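Local structure of catabolite control protein A (Lactococcus lactis, 2O20) at residues T74-A79 with S277-Y282; Y284-S289 with F326-T331. The protein probably acts as a global DNA-binding regulator of carbon catabolite repression and activation, a member of the LacI family of transcription factors. The protein carries 1 engineered substitution. All coordinates share one frame; numbering follows the deposited sequence.

Followed from the N terminus, the chain first enters contact 1 at T74-A79, where helix 76-91 begins, and returns to it only 198 residues later with S277-Y282. Helix 76-91 belongs to the lobe of strand 65-70 and S277-Y282 follows strand 270-272 of the other, so contact 1 joins the two lobes of the periplasmic-binding-protein fold. Contact 2 follows in series: Y284-S289 opens it and F326-T331 closes it after helix 294-309, a separate and shorter loop that brings the C-terminal residues back to the lobe of strand 270-272. The centres lie about 15 Å apart, and T280 of contact 1 packs against R328 of contact 2.

Contact 1: residues T74-A79 with S277-Y282; sequences TSTYFA and SPITQY
With chi1 of T76 at 60°, OG1 sits between its own backbone N and carbonyl carbon and faces the helical turn that follows S277; S277, at chi1 67°, places OG in the same way. From this position T76 OG1 accepts a weak hydrogen bond from I279 N at 3.3 Å, with 153° at the hydrogen. The methyl of T76 is anti to the carbonyl carbon, and CG2 meets I279 CG2 at 3.8 Å, the two branched side chains crossing at a slant. P278 closes another side of the threonine: its ring carbon CD is 3.6 Å from T76 O, while CB and CG both lie against T76 CB. Replacing P278 by a glycine would take away the ring carbons and is likely to leave T76 CB without its packing partner. At the neighbouring pair, S277 CB rests against Y77 CA at 3.8 Å. A water bridges the segments here, donating to S277 OG at 2.8 Å and accepting from Y77 N at 3.2 Å. S277 OG also bonds D248. T76 packs on T74 and I279 on T76 of the second subunit, so the contact lies at the dimer interface. S75, the N-cap of helix 76-91, accepts from F78 N through OG. Chemically this is a small, mixed interface of 198 Å², in which one weak bond and one water bridge supplement van der Waals packing.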
# COMPACT_ATOMS: atom_id res chain seq x y z
N THR D 74 4.50 3.88 0.08
CA THR D 74 4.24 2.44 0.20
C THR D 74 3.69 1.97 1.56
O THR D 74 3.41 0.79 1.74
CB THR D 74 5.51 1.61 -0.10
OG1 THR D 74 6.49 1.93 0.88
CG2 THR D 74 6.03 1.88 -1.49
N SER D 75 3.50 2.87 2.51
CA SER D 75 2.63 2.57 3.69
C SER D 75 1.18 2.84 3.33
O SER D 75 0.82 4.01 3.08
CB SER D 75 2.96 3.45 4.90
OG SER D 75 1.92 3.37 5.90
N THR D 76 0.32 1.81 3.35
CA THR D 76 -1.07 2.04 3.01
C THR D 76 -1.78 2.87 4.08
O THR D 76 -2.79 3.48 3.79
CB THR D 76 -1.89 0.75 2.75
OG1 THR D 76 -1.90 -0.09 3.91
CG2 THR D 76 -1.36 0.00 1.57
N TYR D 77 -1.26 2.83 5.32
CA TYR D 77 -1.71 3.70 6.43
C TYR D 77 -1.57 5.19 6.05
O TYR D 77 -2.56 5.94 6.08
CB TYR D 77 -0.90 3.37 7.70
CG TYR D 77 -1.16 4.28 8.87
CD1 TYR D 77 -2.18 4.03 9.74
CD2 TYR D 77 -0.39 5.43 9.07
CE1 TYR D 77 -2.45 4.88 10.82
CE2 TYR D 77 -0.65 6.30 10.15
CZ TYR D 77 -1.69 6.01 11.01
OH TYR D 77 -1.96 6.85 12.05
N PHE D 78 -0.35 5.61 5.68
CA PHE D 78 -0.12 7.00 5.27
C PHE D 78 -0.78 7.34 3.93
O PHE D 78 -1.35 8.43 3.78
CB PHE D 78 1.38 7.33 5.25
CG PHE D 78 2.02 7.27 6.60
CD1 PHE D 78 1.62 8.14 7.60
CD2 PHE D 78 3.03 6.36 6.86
CE1 PHE D 78 2.22 8.11 8.85
CE2 PHE D 78 3.63 6.31 8.11
CZ PHE D 78 3.20 7.18 9.12
N ALA D 79 -0.77 6.41 2.99
CA ALA D 79 -1.47 6.62 1.70
C ALA D 79 -2.99 6.86 1.85
O ALA D 79 -3.57 7.70 1.15
CB ALA D 79 -1.18 5.47 0.74
N SER D 277 -5.53 -0.38 8.45
CA SER D 277 -5.16 0.15 7.14
C SER D 277 -5.47 -0.86 6.02
O SER D 277 -5.72 -2.05 6.30
CB SER D 277 -3.66 0.55 7.14
OG SER D 277 -2.81 -0.57 7.27
N PRO D 278 -5.46 -0.39 4.76
CA PRO D 278 -5.82 -1.28 3.65
C PRO D 278 -5.14 -2.65 3.56
O PRO D 278 -5.82 -3.61 3.22
CB PRO D 278 -5.61 -0.41 2.40
CG PRO D 278 -5.81 0.99 2.91
CD PRO D 278 -5.29 1.01 4.30
N ILE D 279 -3.86 -2.77 3.94
CA ILE D 279 -3.22 -4.10 3.89
C ILE D 279 -3.86 -5.18 4.77
O ILE D 279 -3.71 -6.37 4.46
CB ILE D 279 -1.70 -4.07 4.22
CG1 ILE D 279 -1.39 -3.42 5.59
CG2 ILE D 279 -0.95 -3.47 3.07
CD1 ILE D 279 -0.03 -3.84 6.19
N THR D 280 -4.50 -4.77 5.87
CA THR D 280 -5.09 -5.72 6.83
C THR D 280 -6.21 -6.57 6.19
O THR D 280 -6.47 -7.68 6.65
CB THR D 280 -5.63 -4.99 8.10
OG1 THR D 280 -6.81 -4.27 7.74
CG2 THR D 280 -4.60 -4.02 8.65
N GLN D 281 -6.86 -6.09 5.13
CA GLN D 281 -7.84 -6.89 4.40
C GLN D 281 -7.26 -8.19 3.80
O GLN D 281 -7.99 -9.17 3.62
CB GLN D 281 -8.52 -6.07 3.28
CG GLN D 281 -9.53 -6.89 2.43
CD GLN D 281 -10.26 -6.07 1.37
OE1 GLN D 281 -9.65 -5.23 0.71
NE2 GLN D 281 -11.56 -6.33 1.18
N TYR D 282 -5.96 -8.19 3.55
CA TYR D 282 -5.32 -9.25 2.79
C TYR D 282 -4.61 -10.26 3.69
O TYR D 282 -3.87 -11.10 3.22
CB TYR D 282 -4.35 -8.63 1.77
CG TYR D 282 -5.08 -7.75 0.77
CD1 TYR D 282 -5.88 -8.32 -0.21
CD2 TYR D 282 -5.01 -6.36 0.84
CE1 TYR D 282 -6.56 -7.54 -1.12
CE2 TYR D 282 -5.69 -5.56 -0.05
CZ TYR D 282 -6.48 -6.15 -1.02
OH TYR D 282 -7.16 -5.37 -1.89
O HOH W 1 -0.15 0.16 6.66

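Contact 2: residues Y284-S289 with F326-T331; sequences YPTLTS and FSRRST
T288 OG1 accepts a hydrogen bond from R328 N at 2.8 Å, the angle at hydrogen being 162°. The T288 chi1 of -64° sets OG1 anti to the carbonyl carbon, where it also shares a 2.7 Å hydrogen bond with T331 OG1; the two threonines cross nearly at right angles, and T288 CG2 turns toward F326 O. S330 OG, held between its own backbone N and carbonyl carbon, accepts from T288 N at 2.8 Å and is bonded to I271 O as well. T286 OG1 takes R329 N at 2.9 Å, and the extended R329 chain passes obliquely over it, R329 CG lying 3.3 Å from T286 OG1. The R328 side chain carries NH1 to L287 O at 3.0 Å, which lies near the edge of the guanidinium but 18° out of its plane; NH1 also bonds N276. At S289 and F326 the backbones form an antiparallel hydrogen-bonded pair, F326 N to S289 O at 2.9 Å, one end of the two-stranded antiparallel pairing of 289-291 with 324-326. Around this junction, P285 packs on L255 and M259 of helix 248-260, T288 and T331 lie against K174 of helix 164-177, and strand 270-272 runs alongside, touched by T288 and T331.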
# COMPACT_ATOMS: atom_id res chain seq x y z
N TYR D 284 -4.38 -13.63 6.02
CA TYR D 284 -5.02 -14.90 6.38
C TYR D 284 -4.15 -15.62 7.39
O TYR D 284 -2.98 -15.85 7.12
CB TYR D 284 -5.28 -15.80 5.17
CG TYR D 284 -6.28 -16.90 5.53
CD1 TYR D 284 -7.64 -16.71 5.38
CD2 TYR D 284 -5.85 -18.11 6.07
CE1 TYR D 284 -8.56 -17.71 5.74
CE2 TYR D 284 -6.75 -19.11 6.44
CZ TYR D 284 -8.10 -18.91 6.27
OH TYR D 284 -8.97 -19.91 6.62
N PRO D 285 -4.71 -15.93 8.57
CA PRO D 285 -6.05 -15.58 9.09
C PRO D 285 -6.35 -14.09 9.16
O PRO D 285 -5.43 -13.25 9.16
CB PRO D 285 -6.05 -16.16 10.53
CG PRO D 285 -4.74 -16.49 10.82
CD PRO D 285 -3.99 -16.77 9.53
N THR D 286 -7.63 -13.77 9.21
CA THR D 286 -8.07 -12.39 9.32
C THR D 286 -7.65 -11.76 10.65
O THR D 286 -7.57 -12.42 11.69
CB THR D 286 -9.60 -12.23 9.10
OG1 THR D 286 -10.33 -12.93 10.11
CG2 THR D 286 -10.00 -12.72 7.75
N LEU D 287 -7.27 -10.50 10.54
CA LEU D 287 -6.58 -9.79 11.61
C LEU D 287 -7.49 -8.84 12.41
O LEU D 287 -7.98 -7.83 11.90
CB LEU D 287 -5.40 -9.00 11.01
CG LEU D 287 -4.09 -8.93 11.80
CD1 LEU D 287 -3.10 -7.98 11.10
CD2 LEU D 287 -4.26 -8.52 13.26
N THR D 288 -7.69 -9.15 13.69
CA THR D 288 -8.40 -8.23 14.59
C THR D 288 -7.63 -6.90 14.74
O THR D 288 -6.42 -6.88 14.89
CB THR D 288 -8.62 -8.90 15.98
OG1 THR D 288 -9.47 -10.03 15.83
CG2 THR D 288 -9.27 -7.95 16.99
N SER D 289 -8.35 -5.78 14.71
CA SER D 289 -7.68 -4.47 14.74
C SER D 289 -8.57 -3.36 15.31
O SER D 289 -9.77 -3.34 15.08
CB SER D 289 -7.24 -4.08 13.30
OG SER D 289 -6.27 -3.06 13.30
N PHE D 326 -12.61 -3.95 15.37
CA PHE D 326 -13.20 -4.98 14.53
C PHE D 326 -12.65 -6.35 14.89
O PHE D 326 -11.46 -6.61 14.69
CB PHE D 326 -12.90 -4.69 13.06
CG PHE D 326 -13.56 -3.43 12.52
CD1 PHE D 326 -14.68 -2.87 13.13
CD2 PHE D 326 -13.09 -2.87 11.36
CE1 PHE D 326 -15.26 -1.72 12.62
CE2 PHE D 326 -13.68 -1.73 10.82
CZ PHE D 326 -14.77 -1.16 11.45
N SER D 327 -13.52 -7.23 15.39
CA SER D 327 -13.09 -8.57 15.84
C SER D 327 -13.06 -9.53 14.67
O SER D 327 -14.07 -9.68 13.97
CB SER D 327 -14.01 -9.09 16.95
OG SER D 327 -13.86 -8.32 18.12
N ARG D 328 -11.91 -10.17 14.45
CA ARG D 328 -11.74 -11.08 13.33
C ARG D 328 -11.11 -12.39 13.87
O ARG D 328 -11.33 -12.75 15.04
CB ARG D 328 -10.95 -10.40 12.19
CG ARG D 328 -11.66 -9.17 11.59
CD ARG D 328 -10.94 -8.64 10.35
NE ARG D 328 -11.53 -7.41 9.84
CZ ARG D 328 -10.88 -6.26 9.68
NH1 ARG D 328 -9.59 -6.15 9.99
NH2 ARG D 328 -11.54 -5.21 9.21
N ARG D 329 -10.38 -13.14 13.05
CA ARG D 329 -9.96 -14.48 13.45
C ARG D 329 -8.57 -14.57 14.12
O ARG D 329 -8.11 -15.67 14.39
CB ARG D 329 -10.10 -15.44 12.27
CG ARG D 329 -11.57 -15.49 11.79
CD ARG D 329 -11.89 -16.67 10.92
NE ARG D 329 -13.32 -16.75 10.55
CZ ARG D 329 -13.93 -16.02 9.61
NH1 ARG D 329 -13.28 -15.08 8.89
NH2 ARG D 329 -15.22 -16.22 9.37
N SER D 330 -7.94 -13.44 14.45
CA SER D 330 -6.71 -13.48 15.26
C SER D 330 -6.91 -13.31 16.75
O SER D 330 -5.93 -13.29 17.50
CB SER D 330 -5.64 -12.49 14.75
OG SER D 330 -6.07 -11.14 14.92
N THR D 331 -8.19 -13.20 17.17
CA THR D 331 -8.60 -13.20 18.57
C THR D 331 -9.72 -14.23 18.77
O THR D 331 -10.41 -14.63 17.82
CB THR D 331 -9.05 -11.79 19.06
OG1 THR D 331 -10.02 -11.23 18.17
CG2 THR D 331 -7.85 -10.84 19.10